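Adenine phosphoribosyltransferase, putative (Trypanosoma brucei brucei, PDB 5VN4) probably catalyses the salvage of adenine, converting adenine and 5-phospho-alpha-D-ribose 1-diphosphate to AMP and diphosphate as a homodimeric phosphoribosyltransferase. Local coordinates at residues Y38-A41 with H45-P48; P26-F31 with D213-S218; G54-T57 with V62-G65. One frame throughout, in Å; residues are numbered along the deposited sequence. Where two conformers were deposited one is given.

Contact 1: Y38-A41 with H45-P48; sequences YSPA and HDVP
The pyrrolidine ring of Pro40 lays its three methylene carbons along the bend Asp46-Val47-Pro48, while the imidazole of His45 stacks on Tyr129. In the conformer given, Pro40 CB is 3.4 Å from Asp46 CB; Pro40 CG lies 3.4 Å from Val47 O, and its CD is 3.8 Å from Pro48 O. The carboxylate of Asp46 has two deposited conformers, so its place beside the ring is doubtful. The contact narrows the loop of a beta hairpin, whose strands 37-38 and 50-51 run antiparallel and are tied by backbone bonds between Tyr38 and Phe50. Proline suits this place because its fixed phi (-53°) fits the start of the 3-10 turn. On the facing arm Asp46 centres an inverse gamma turn, in which Val47 N donates to His45 O at 2.8 Å. Val47 points its CB away from the 38-41 arm, and its side chain touches the bound adenine, with Glu128 and Tyr129 beside it, so Val47 gives the adenine pocket an apolar side chain. Water 1 bridges the arms, 2.9 Å from Tyr38 O and 2.7 Å from Val47 O, though its two protons may be shared with other acceptors.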
ATOM      1  N   TYR A  38     -19.534  -4.271   5.255  1.00 10.63           N
ATOM      2  CA  TYR A  38     -19.821  -5.692   5.326  1.00 10.92           C
ATOM      3  C   TYR A  38     -20.059  -6.082   6.774  1.00 10.86           C
ATOM      4  O   TYR A  38     -19.380  -5.592   7.685  1.00 11.23           O
ATOM      5  CB  TYR A  38     -18.659  -6.491   4.720  1.00 10.87           C
ATOM      6  CG  TYR A  38     -18.450  -6.174   3.253  1.00 10.20           C
ATOM      7  CD1 TYR A  38     -17.774  -5.019   2.856  1.00 10.65           C
ATOM      8  CD2 TYR A  38     -18.970  -7.004   2.259  1.00 11.06           C
ATOM      9  CE1 TYR A  38     -17.609  -4.714   1.521  1.00 11.20           C
ATOM     10  CE2 TYR A  38     -18.792  -6.714   0.912  1.00 11.26           C
ATOM     11  CZ  TYR A  38     -18.107  -5.565   0.552  1.00 11.17           C
ATOM     12  OH  TYR A  38     -17.931  -5.243  -0.778  1.00 13.64           O
ATOM     13  N   SER A  39     -21.035  -6.950   6.984  1.00 11.19           N
ATOM     14  CA  SER A  39     -21.344  -7.432   8.319  1.00 11.80           C
ATOM     15  C   SER A  39     -20.321  -8.489   8.715  1.00 12.27           C
ATOM     16  O   SER A  39     -19.531  -8.954   7.887  1.00 12.69           O
ATOM     17  CB  SER A  39     -22.760  -7.998   8.333  1.00 12.97           C
ATOM     18  OG  SER A  39     -22.834  -9.190   7.569  1.00 14.09           O
ATOM     19  N   PRO A  40     -20.303  -8.895   9.984  1.00 14.31           N
ATOM     20  CA  PRO A  40     -19.318  -9.906  10.400  1.00 14.38           C
ATOM     21  C   PRO A  40     -19.332 -11.164   9.551  1.00 15.41           C
ATOM     22  O   PRO A  40     -18.268 -11.749   9.314  1.00 17.05           O
ATOM     23  CB  PRO A  40     -19.705 -10.175  11.858  1.00 14.91           C
ATOM     24  CG  PRO A  40     -20.229  -8.833  12.329  1.00 15.68           C
ATOM     25  CD  PRO A  40     -20.986  -8.285  11.144  1.00 14.31           C
ATOM     26  N   ALA A  41     -20.499 -11.570   9.045  1.00 15.71           N
ATOM     27  CA  ALA A  41     -20.587 -12.763   8.210  1.00 15.43           C
ATOM     28  C   ALA A  41     -19.770 -12.648   6.928  1.00 15.47           C
ATOM     29  O   ALA A  41     -19.412 -13.673   6.335  1.00 15.76           O
ATOM     30  CB  ALA A  41     -22.051 -13.059   7.870  1.00 17.04           C
ATOM     31  N   HIS A  45     -13.093  -8.992  10.107  1.00 15.77           N
ATOM     32  CA  HIS A  45     -13.109  -8.581  11.513  1.00 18.19           C
ATOM     33  C   HIS A  45     -14.529  -8.248  11.935  1.00 18.54           C
ATOM     34  O   HIS A  45     -15.191  -7.451  11.267  1.00 16.89           O
ATOM     35  CB  HIS A  45     -12.239  -7.344  11.710  1.00 19.89           C
ATOM     36  CG  HIS A  45     -10.816  -7.560  11.324  1.00 20.63           C
ATOM     37  ND1 HIS A  45      -9.971  -8.380  12.041  1.00 21.92           N
ATOM     38  CD2 HIS A  45     -10.098  -7.096  10.277  1.00 21.43           C
ATOM     39  CE1 HIS A  45      -8.785  -8.397  11.458  1.00 22.59           C
ATOM     40  NE2 HIS A  45      -8.835  -7.628  10.386  1.00 22.10           N
ATOM     41  N   ASP A  46     -14.989  -8.772  13.070  0.53 21.14           N
ATOM     42  CA  ASP A  46     -16.439  -8.736  13.313  0.53 22.28           C
ATOM     43  C   ASP A  46     -16.960  -7.446  13.981  0.53 18.91           C
ATOM     44  O   ASP A  46     -17.796  -7.446  14.885  0.53 18.43           O
ATOM     45  CB  ASP A  46     -16.952 -10.048  13.924  0.53 26.45           C
ATOM     46  CG  ASP A  46     -17.214  -9.983  15.414  0.53 29.25           C
ATOM     47  OD1 ASP A  46     -16.278 -10.166  16.218  0.53 29.95           O
ATOM     48  OD2 ASP A  46     -18.389  -9.765  15.780  0.53 31.77           O
ATOM     49  N   VAL A  47     -16.524  -6.299  13.462  1.00 16.05           N
ATOM     50  CA  VAL A  47     -17.085  -5.015  13.857  1.00 15.86           C
ATOM     51  C   VAL A  47     -18.463  -4.985  13.201  1.00 15.97           C
ATOM     52  O   VAL A  47     -18.715  -5.766  12.276  1.00 14.99           O
ATOM     53  CB  VAL A  47     -16.195  -3.861  13.372  1.00 16.48           C
ATOM     54  CG1 VAL A  47     -14.830  -3.909  14.068  1.00 18.41           C
ATOM     55  CG2 VAL A  47     -16.028  -3.906  11.847  1.00 15.69           C
ATOM     56  N   PRO A  48     -19.392  -4.135  13.641  1.00 16.91           N
ATOM     57  CA  PRO A  48     -20.719  -4.139  12.999  1.00 17.11           C
ATOM     58  C   PRO A  48     -20.676  -3.845  11.510  1.00 16.08           C
ATOM     59  O   PRO A  48     -21.371  -4.503  10.721  1.00 16.51           O
ATOM     60  CB  PRO A  48     -21.486  -3.057  13.770  1.00 19.64           C
ATOM     61  CG  PRO A  48     -20.798  -2.976  15.095  1.00 20.84           C
ATOM     62  CD  PRO A  48     -19.352  -3.265  14.830  1.00 18.78           C
TER
HETATM   63  O   HOH W   1     -17.891  -6.686   9.862  1.00 13.27           O

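Contact 2: P26-F31 with D213-S218; sequences PLRKKF and DETVLS
Arg28, in the first turn of helix 26-34, reaches across to Asp213, where the chain passes from strand 208-213 into the loop that follows. Its CG stands anti to the backbone N (chi1 176°) and the chain, extended through chi2, bends at chi3, which carries the guanidinium away from the helix to cross the aspartate at about a right angle. NH1 donates to Asp213 OD1 at 3.0 Å in a salt bridge. The bond is bent, 144° at the hydrogen, and it meets OD1 from above the carboxylate plane, 63° out of it. That oxygen also accepts Thr215 N at 3.1 Å, closing an Asx turn, and Thr215 OG1 at 2.7 Å through its syn lone pair. Three donors thus grip one oxygen of a buried aspartate, an environment that would favour the ionised carboxylate. Water 2, at the guanidinium edge and in its plane, accepts from NH1 at 2.8 Å and donates to Thr215 OG1 at 3.0 Å. Arginine suits the place because its remaining nitrogens have partners too: NE binds Ser22 O, and NH2 binds Leu21 O.

Further along, Phe31 meets Val216 through its backbone side: Val216 CG2 lies 3.8 Å from Phe31 O and 4.3 Å from Phe31 CB. A small branched residue fits against the helix here, in the 3-10 turn 214-216. Next to it, Leu217 O accepts from Arg49 NH1 and so fastens this loop to an adenine-binding residue. The ring of Phe31 heads the other way, into the core, against Val62 and Ile66 of helix 60-75 and Leu211 and Val212 of strand 208-213, while Asp213 rests on Thr20 of the parallel neighbour, strand 18-21.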
ATOM      1  N   PRO A  26     -19.609  17.559  -2.944  1.00 14.70           N
ATOM      2  CA  PRO A  26     -19.663  16.615  -4.072  1.00 14.43           C
ATOM      3  C   PRO A  26     -18.769  15.400  -3.894  1.00 13.83           C
ATOM      4  O   PRO A  26     -19.141  14.302  -4.330  1.00 14.68           O
ATOM      5  CB  PRO A  26     -19.246  17.480  -5.271  1.00 16.62           C
ATOM      6  CG  PRO A  26     -19.665  18.860  -4.881  1.00 18.08           C
ATOM      7  CD  PRO A  26     -19.400  18.945  -3.396  1.00 16.49           C
ATOM      8  N   LEU A  27     -17.612  15.549  -3.245  1.00 13.75           N
ATOM      9  CA  LEU A  27     -16.743  14.396  -3.042  1.00 13.99           C
ATOM     10  C   LEU A  27     -17.358  13.421  -2.046  1.00 12.57           C
ATOM     11  O   LEU A  27     -17.251  12.200  -2.221  1.00 12.86           O
ATOM     12  CB  LEU A  27     -15.347  14.847  -2.607  1.00 14.02           C
ATOM     13  CG  LEU A  27     -14.328  13.733  -2.353  1.00 14.25           C
ATOM     14  CD1 LEU A  27     -14.202  12.805  -3.558  1.00 14.53           C
ATOM     15  CD2 LEU A  27     -12.963  14.309  -1.972  1.00 15.62           C
ATOM     16  N   ARG A  28     -18.023  13.937  -1.005  1.00 12.62           N
ATOM     17  CA  ARG A  28     -18.757  13.051  -0.105  1.00 11.66           C
ATOM     18  C   ARG A  28     -19.834  12.269  -0.855  1.00 11.80           C
ATOM     19  O   ARG A  28     -20.001  11.066  -0.636  1.00 12.26           O
ATOM     20  CB  ARG A  28     -19.376  13.830   1.053  1.00 12.32           C
ATOM     21  CG  ARG A  28     -20.224  12.943   1.963  1.00 12.24           C
ATOM     22  CD  ARG A  28     -20.813  13.703   3.134  1.00 13.91           C
ATOM     23  NE  ARG A  28     -19.818  14.115   4.124  1.00 13.48           N
ATOM     24  CZ  ARG A  28     -19.368  13.345   5.118  1.00 12.80           C
ATOM     25  NH1 ARG A  28     -19.770  12.079   5.238  1.00 13.84           N
ATOM     26  NH2 ARG A  28     -18.490  13.833   5.983  1.00 12.15           N
ATOM     27  N   LYS A  29     -20.578  12.937  -1.741  1.00 12.32           N
ATOM     28  CA  LYS A  29     -21.621  12.245  -2.490  1.00 13.23           C
ATOM     29  C   LYS A  29     -21.040  11.120  -3.341  1.00 12.86           C
ATOM     30  O   LYS A  29     -21.665  10.063  -3.490  1.00 14.44           O
ATOM     31  CB  LYS A  29     -22.397  13.243  -3.347  1.00 15.99           C
ATOM     32  CG  LYS A  29     -23.069  14.356  -2.554  1.00 20.67           C
ATOM     33  CD  LYS A  29     -24.229  13.861  -1.698  1.00 24.69           C
ATOM     34  CE  LYS A  29     -24.939  15.041  -1.018  1.00 28.97           C
ATOM     35  NZ  LYS A  29     -26.108  14.647  -0.185  1.00 32.35           N
ATOM     36  N   LYS A  30     -19.848  11.324  -3.913  1.00 13.32           N
ATOM     37  CA  LYS A  30     -19.203  10.246  -4.661  1.00 13.16           C
ATOM     38  C   LYS A  30     -18.850   9.067  -3.757  1.00 12.14           C
ATOM     39  O   LYS A  30     -19.065   7.908  -4.128  1.00 12.89           O
ATOM     40  CB  LYS A  30     -17.955  10.768  -5.380  1.00 14.55           C
ATOM     41  CG  LYS A  30     -18.264  11.727  -6.522  1.00 17.19           C
ATOM     42  CD  LYS A  30     -17.005  12.187  -7.233  1.00 20.30           C
ATOM     43  CE  LYS A  30     -17.347  13.036  -8.438  1.00 22.76           C
ATOM     44  NZ  LYS A  30     -18.109  14.247  -8.044  1.00 23.55           N
ATOM     45  N   PHE A  31     -18.292   9.341  -2.570  1.00 11.54           N
ATOM     46  CA  PHE A  31     -18.020   8.277  -1.605  1.00 11.30           C
ATOM     47  C   PHE A  31     -19.297   7.526  -1.243  1.00 11.62           C
ATOM     48  O   PHE A  31     -19.279   6.300  -1.077  1.00 12.85           O
ATOM     49  CB  PHE A  31     -17.429   8.859  -0.318  1.00 11.75           C
ATOM     50  CG  PHE A  31     -15.924   8.959  -0.299  1.00 10.90           C
ATOM     51  CD1 PHE A  31     -15.137   7.850  -0.012  1.00 11.67           C
ATOM     52  CD2 PHE A  31     -15.295  10.179  -0.504  1.00 11.88           C
ATOM     53  CE1 PHE A  31     -13.739   7.955   0.043  1.00 11.54           C
ATOM     54  CE2 PHE A  31     -13.907  10.282  -0.445  1.00 11.46           C
ATOM     55  CZ  PHE A  31     -13.135   9.165  -0.166  1.00 11.42           C
ATOM     56  N   ASP A 213     -17.241   9.949   6.977  1.00 11.21           N
ATOM     57  CA  ASP A 213     -17.464   9.556   8.359  1.00 11.33           C
ATOM     58  C   ASP A 213     -18.474   8.419   8.376  1.00 11.78           C
ATOM     59  O   ASP A 213     -18.859   7.884   7.330  1.00 12.17           O
ATOM     60  CB  ASP A 213     -17.881  10.764   9.212  1.00 12.90           C
ATOM     61  CG  ASP A 213     -19.211  11.363   8.784  1.00 14.76           C
ATOM     62  OD1 ASP A 213     -19.880  10.776   7.904  1.00 13.92           O
ATOM     63  OD2 ASP A 213     -19.593  12.416   9.343  1.00 18.23           O
ATOM     64  N   GLU A 214     -18.930   8.076   9.584  1.00 12.03           N
ATOM     65  CA  GLU A 214     -19.831   6.942   9.758  1.00 13.02           C
ATOM     66  C   GLU A 214     -21.157   7.097   9.014  1.00 13.02           C
ATOM     67  O   GLU A 214     -21.846   6.094   8.793  1.00 14.29           O
ATOM     68  CB  GLU A 214     -20.087   6.684  11.249  1.00 13.48           C
ATOM     69  CG  GLU A 214     -20.655   7.867  12.030  1.00 14.63           C
ATOM     70  CD  GLU A 214     -19.579   8.716  12.697  1.00 14.52           C
ATOM     71  OE1 GLU A 214     -18.540   8.965  12.060  1.00 14.04           O
ATOM     72  OE2 GLU A 214     -19.761   9.140  13.869  1.00 16.47           O
ATOM     73  N   THR A 215     -21.541   8.316   8.624  1.00 13.24           N
ATOM     74  CA  THR A 215     -22.799   8.460   7.894  1.00 13.84           C
ATOM     75  C   THR A 215     -22.729   7.834   6.509  1.00 14.78           C
ATOM     76  O   THR A 215     -23.777   7.602   5.899  1.00 16.41           O
ATOM     77  CB  THR A 215     -23.227   9.926   7.781  1.00 14.97           C
ATOM     78  OG1 THR A 215     -22.341  10.630   6.903  1.00 15.81           O
ATOM     79  CG2 THR A 215     -23.248  10.597   9.139  1.00 16.84           C
ATOM     80  N   VAL A 216     -21.525   7.566   5.996  1.00 15.03           N
ATOM     81  CA  VAL A 216     -21.397   6.889   4.708  1.00 15.94           C
ATOM     82  C   VAL A 216     -21.802   5.423   4.802  1.00 17.22           C
ATOM     83  O   VAL A 216     -22.109   4.801   3.778  1.00 18.68           O
ATOM     84  CB  VAL A 216     -19.972   7.068   4.139  1.00 16.60           C
ATOM     85  CG1 VAL A 216     -19.015   6.022   4.705  1.00 16.15           C
ATOM     86  CG2 VAL A 216     -19.981   7.029   2.622  1.00 18.61           C
ATOM     87  N   LEU A 217     -21.823   4.859   6.010  1.00 17.42           N
ATOM     88  CA  LEU A 217     -22.111   3.438   6.219  1.00 19.91           C
ATOM     89  C   LEU A 217     -23.600   3.218   6.502  1.00 20.39           C
ATOM     90  O   LEU A 217     -24.010   2.663   7.523  1.00 21.37           O
ATOM     91  CB  LEU A 217     -21.230   2.886   7.335  1.00 22.98           C
ATOM     92  CG  LEU A 217     -19.726   3.109   7.148  1.00 25.02           C
ATOM     93  CD1 LEU A 217     -18.937   2.503   8.298  1.00 26.60           C
ATOM     94  CD2 LEU A 217     -19.242   2.549   5.819  1.00 25.65           C
ATOM     95  N   SER A 218     -24.410   3.645   5.544  1.00 18.69           N
ATOM     96  CA  SER A 218     -25.859   3.627   5.656  1.00 19.66           C
ATOM     97  C   SER A 218     -26.407   2.232   5.367  1.00 20.18           C
ATOM     98  O   SER A 218     -25.730   1.374   4.800  1.00 19.59           O
ATOM     99  CB  SER A 218     -26.449   4.598   4.644  1.00 20.86           C
ATOM    100  OG  SER A 218     -26.008   4.244   3.342  1.00 21.97           O
TER
HETATM  101  O   HOH W   2     -21.650  10.357   4.011  1.00 16.19           O

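Contact 3: G54-T57 with V62-G65; sequences GNIT and VMRG
Ile56 and Thr57 end the single turn 54-57 and come up against the opening turn of helix 60-75, with CA atoms 6.7 Å apart for Ile56 and Val62 and 6.2 Å for Thr57 and Met63. Across this gap Met63 folds back on the short helix. Its CG lies 3.4 Å from Ile56 O, and bends at chi2 (-68°) and chi3 (-81°) bring the thioether over the backbone, SD being 3.8 Å from Thr57 CA. A flexible, unbranched methionine can follow this curved surface. The two helices belong to the phosphoribosyltransferase domain, where helix 60-75 leads on to the core strand 83-87. Beside the methionine, Ile56 CG2 fills the angle between Val62 CG1 and Met63 SD, 4.0 Å from each; in this pairing the two beta-branched residues both use the methyl that stands anti to the backbone N. Phe31 and Val34 of helix 26-34 pack on Val62 as well. Thr57 lies alongside Met63, its CG2 4.0 Å from the CE methyl, while its OG1 hydrogen-bonds Phe106 O of the second subunit. Met63 also packs on Val100 of that subunit.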
ATOM      1  N   GLY A  54     -11.062  -1.776  -0.729  1.00  8.67           N
ATOM      2  CA  GLY A  54     -10.958  -2.138  -2.134  1.00  9.72           C
ATOM      3  C   GLY A  54     -12.036  -1.525  -3.009  1.00 10.25           C
ATOM      4  O   GLY A  54     -11.801  -1.266  -4.189  1.00 10.65           O
ATOM      5  N   ASN A  55     -13.223  -1.261  -2.453  1.00  9.38           N
ATOM      6  CA  ASN A  55     -14.238  -0.590  -3.262  1.00  9.85           C
ATOM      7  C   ASN A  55     -13.874   0.862  -3.542  1.00  9.65           C
ATOM      8  O   ASN A  55     -14.365   1.439  -4.517  1.00 12.29           O
ATOM      9  CB  ASN A  55     -15.615  -0.714  -2.614  1.00 11.19           C
ATOM     10  CG  ASN A  55     -16.135  -2.141  -2.644  1.00 11.05           C
ATOM     11  OD1 ASN A  55     -16.124  -2.792  -3.693  1.00 12.01           O
ATOM     12  ND2 ASN A  55     -16.568  -2.645  -1.489  1.00 11.41           N
ATOM     13  N   ILE A  56     -13.001   1.449  -2.726  1.00  9.23           N
ATOM     14  CA  ILE A  56     -12.486   2.786  -3.004  1.00  9.15           C
ATOM     15  C   ILE A  56     -11.398   2.729  -4.069  1.00  8.91           C
ATOM     16  O   ILE A  56     -11.424   3.493  -5.042  1.00 10.08           O
ATOM     17  CB  ILE A  56     -11.967   3.444  -1.710  1.00 10.22           C
ATOM     18  CG1 ILE A  56     -13.080   3.517  -0.654  1.00 10.54           C
ATOM     19  CG2 ILE A  56     -11.352   4.822  -2.018  1.00 11.38           C
ATOM     20  CD1 ILE A  56     -14.323   4.250  -1.125  1.00 12.29           C
ATOM     21  N   THR A  57     -10.413   1.839  -3.893  1.00  8.84           N
ATOM     22  CA  THR A  57      -9.315   1.790  -4.857  1.00  9.12           C
ATOM     23  C   THR A  57      -9.800   1.357  -6.234  1.00  8.92           C
ATOM     24  O   THR A  57      -9.178   1.707  -7.244  1.00  9.93           O
ATOM     25  CB  THR A  57      -8.169   0.896  -4.373  1.00  9.39           C
ATOM     26  OG1 THR A  57      -8.602  -0.463  -4.252  1.00  9.88           O
ATOM     27  CG2 THR A  57      -7.657   1.383  -3.038  1.00 10.18           C
ATOM     28  N   VAL A  62     -12.990   8.428  -7.444  1.00 11.34           N
ATOM     29  CA  VAL A  62     -12.835   8.740  -6.023  1.00 11.39           C
ATOM     30  C   VAL A  62     -11.360   8.790  -5.632  1.00 10.86           C
ATOM     31  O   VAL A  62     -10.944   9.658  -4.854  1.00 11.41           O
ATOM     32  CB  VAL A  62     -13.656   7.776  -5.140  1.00 12.45           C
ATOM     33  CG1 VAL A  62     -13.253   7.908  -3.669  1.00 14.40           C
ATOM     34  CG2 VAL A  62     -15.158   8.039  -5.295  1.00 14.54           C
ATOM     35  N   MET A  63     -10.545   7.865  -6.154  1.00 10.37           N
ATOM     36  CA  MET A  63      -9.114   7.913  -5.857  1.00  9.94           C
ATOM     37  C   MET A  63      -8.499   9.232  -6.305  1.00 11.24           C
ATOM     38  O   MET A  63      -7.706   9.839  -5.572  1.00 12.06           O
ATOM     39  CB  MET A  63      -8.389   6.731  -6.499  1.00 10.63           C
ATOM     40  CG  MET A  63      -8.679   5.394  -5.839  1.00 10.62           C
ATOM     41  SD  MET A  63      -7.990   5.265  -4.161  1.00 10.74           S
ATOM     42  CE  MET A  63      -6.281   4.844  -4.513  1.00 11.32           C
ATOM     43  N   ARG A  64      -8.866   9.697  -7.500  1.00 11.39           N
ATOM     44  CA  ARG A  64      -8.400  10.997  -7.970  1.00 13.81           C
ATOM     45  C   ARG A  64      -8.904  12.124  -7.072  1.00 13.27           C
ATOM     46  O   ARG A  64      -8.180  13.091  -6.819  1.00 13.92           O
ATOM     47  CB  ARG A  64      -8.844  11.208  -9.415  1.00 16.61           C
ATOM     48  CG  ARG A  64      -8.263  12.447 -10.081  1.00 21.53           C
ATOM     49  CD  ARG A  64      -8.614  12.467 -11.562  1.00 24.84           C
ATOM     50  NE  ARG A  64      -8.338  11.167 -12.171  1.00 27.75           N
ATOM     51  CZ  ARG A  64      -9.268  10.321 -12.605  1.00 30.55           C
ATOM     52  NH1 ARG A  64     -10.554  10.642 -12.533  1.00 30.98           N
ATOM     53  NH2 ARG A  64      -8.909   9.157 -13.124  1.00 31.66           N
ATOM     54  N   GLY A  65     -10.148  12.025  -6.586  1.00 12.36           N
ATOM     55  CA  GLY A  65     -10.652  13.049  -5.685  1.00 13.03           C
ATOM     56  C   GLY A  65      -9.896  13.084  -4.368  1.00 12.57           C
ATOM     57  O   GLY A  65      -9.605  14.162  -3.840  1.00 13.29           O
TER

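Contacts 1 and 3 lie in series along the chain, both inside the long loop that contact 2 closes. Contacts 2 and 3 share one apolar core, their centres 12 Å apart: Phe31 CZ packs 3.7 Å from Val62 CG1, and Phe31 CD1 lies 3.9 Å from Ile56 CD1. Contact 1, about 22 Å from contact 3 between centres, is joined to it by a probable hydrogen bond between Asn55 ND2 and Tyr38 OH, 3.0 Å apart, and both touch the second subunit. Measured from the bound adenine, the nearest side chains grade outward: Val47 of contact 1 at about 4 Å, Val216 of contact 2 at about 9 Å, and Ile56 of contact 3 at about 10 Å.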